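Local coordinates for Sts-2 protein (Mus musculus, PDB 3D4I) that has an acid-dependent phosphatase activity in the 2H-phosphatase domain present here, and as a whole protein probably interferes with CBL-mediated down-regulation of receptor tyrosine kinases, at residues Gly124-Glu127 / Trp131-Ser134. Sequence-based numbering, arbitrary orientation.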
# COMPACT_ATOMS: atom_id res chain seq x y z
N GLY A 124 24.99 -11.53 -8.87
CA GLY A 124 25.32 -10.89 -10.15
C GLY A 124 24.28 -9.85 -10.60
O GLY A 124 24.57 -9.06 -11.50
N ILE A 125 23.11 -9.84 -9.96
CA ILE A 125 22.11 -8.79 -10.24
C ILE A 125 21.91 -7.85 -9.04
O ILE A 125 20.92 -7.14 -8.97
CB ILE A 125 20.73 -9.37 -10.75
CG1 ILE A 125 20.03 -10.22 -9.67
CG2 ILE A 125 20.95 -10.11 -12.09
CD1 ILE A 125 18.66 -10.88 -10.09
N PHE A 126 22.88 -7.85 -8.11
CA PHE A 126 22.90 -6.86 -7.04
C PHE A 126 23.12 -5.45 -7.63
O PHE A 126 23.51 -5.31 -8.79
CB PHE A 126 23.99 -7.19 -6.03
CG PHE A 126 24.01 -6.29 -4.82
CD1 PHE A 126 22.95 -6.27 -3.92
CD2 PHE A 126 25.11 -5.48 -4.58
CE1 PHE A 126 22.97 -5.43 -2.81
CE2 PHE A 126 25.15 -4.64 -3.47
CZ PHE A 126 24.07 -4.63 -2.57
N GLU A 127 22.85 -4.43 -6.82
CA GLU A 127 23.08 -3.04 -7.21
C GLU A 127 24.55 -2.80 -7.58
O GLU A 127 25.44 -3.50 -7.10
CB GLU A 127 22.66 -2.13 -6.02
CG GLU A 127 22.78 -0.63 -6.24
CD GLU A 127 21.84 -0.14 -7.32
OE1 GLU A 127 22.23 -0.19 -8.49
OE2 GLU A 127 20.70 0.30 -6.99
N TRP A 131 27.03 2.46 -5.60
CA TRP A 131 25.89 3.05 -4.89
C TRP A 131 25.54 2.34 -3.60
O TRP A 131 24.48 2.59 -3.03
CB TRP A 131 24.66 3.12 -5.81
CG TRP A 131 24.91 3.99 -6.99
CD1 TRP A 131 25.77 5.07 -7.06
CD2 TRP A 131 24.31 3.88 -8.28
NE1 TRP A 131 25.72 5.63 -8.31
CE2 TRP A 131 24.83 4.92 -9.08
CE3 TRP A 131 23.36 3.00 -8.84
CZ2 TRP A 131 24.44 5.11 -10.40
CZ3 TRP A 131 22.98 3.19 -10.18
CH2 TRP A 131 23.52 4.25 -10.94
N GLU A 132 26.44 1.47 -3.14
CA GLU A 132 26.25 0.73 -1.89
C GLU A 132 27.48 0.87 -0.99
O GLU A 132 28.56 1.21 -1.46
CB GLU A 132 25.95 -0.75 -2.16
CG GLU A 132 24.67 -1.00 -2.96
CD GLU A 132 23.41 -1.05 -2.11
OE1 GLU A 132 23.50 -1.20 -0.87
OE2 GLU A 132 22.32 -0.92 -2.67
N ALA A 133 27.30 0.63 0.31
CA ALA A 133 28.43 0.64 1.25
C ALA A 133 29.41 -0.48 0.91
O ALA A 133 28.99 -1.56 0.51
CB ALA A 133 27.94 0.48 2.69
N SER A 134 30.71 -0.22 1.06
CA SER A 134 31.74 -1.19 0.68
C SER A 134 31.58 -2.52 1.39
O SER A 134 31.86 -3.58 0.81
CB SER A 134 33.14 -0.63 0.93
OG SER A 134 33.23 0.68 0.40
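E132 lays its CG and carboxylate against the CZ end of the F126 ring and, on the same side of the ring, against E127. CD of E132 is 3.7 Å from CZ of F126. The approach is oblique, and the ring and carboxylate planes are 50° apart. E132 bends at chi2 (-84°), which brings the carboxylate round so that OE2 rests on the aliphatic part of E127. OE2 of E132 lies 3.6 Å from CB of E127 and equally near CG of E127. CB of E127 also sits over the centre of the F126 ring, 4.3 Å above the plane. OE1 of E127 comes to the edge of the W131 indole, 3.4 Å from CE3, with the carboxylate plane steeply inclined to the ring. CG of E127 is anti to the backbone N (chi1 -178°), and a bend at chi2 then carries the carboxylate to that edge.

Both segments belong to the long loop between strand 119-121 and helix 143-148 of the histidine phosphatase fold. H202, which follows strand 196-201, meets the F126 ring and touches E127.

No hydrogen bond joins the two segments. The acidic ends are held from elsewhere: R99 forms a salt bridge with OE2 of E132, and S204 a hydrogen bond with OE1 of E127. The two carboxylates are nearly coplanar, and OE2 of E127 stays 4.8 Å from OE2 of E132. With an alanine at E132, R99 would probably lose this mate and a gap would probably open beside CZ of F126. R178 hydrogen-bonds the backbone carbonyls of G124, F126 and E127.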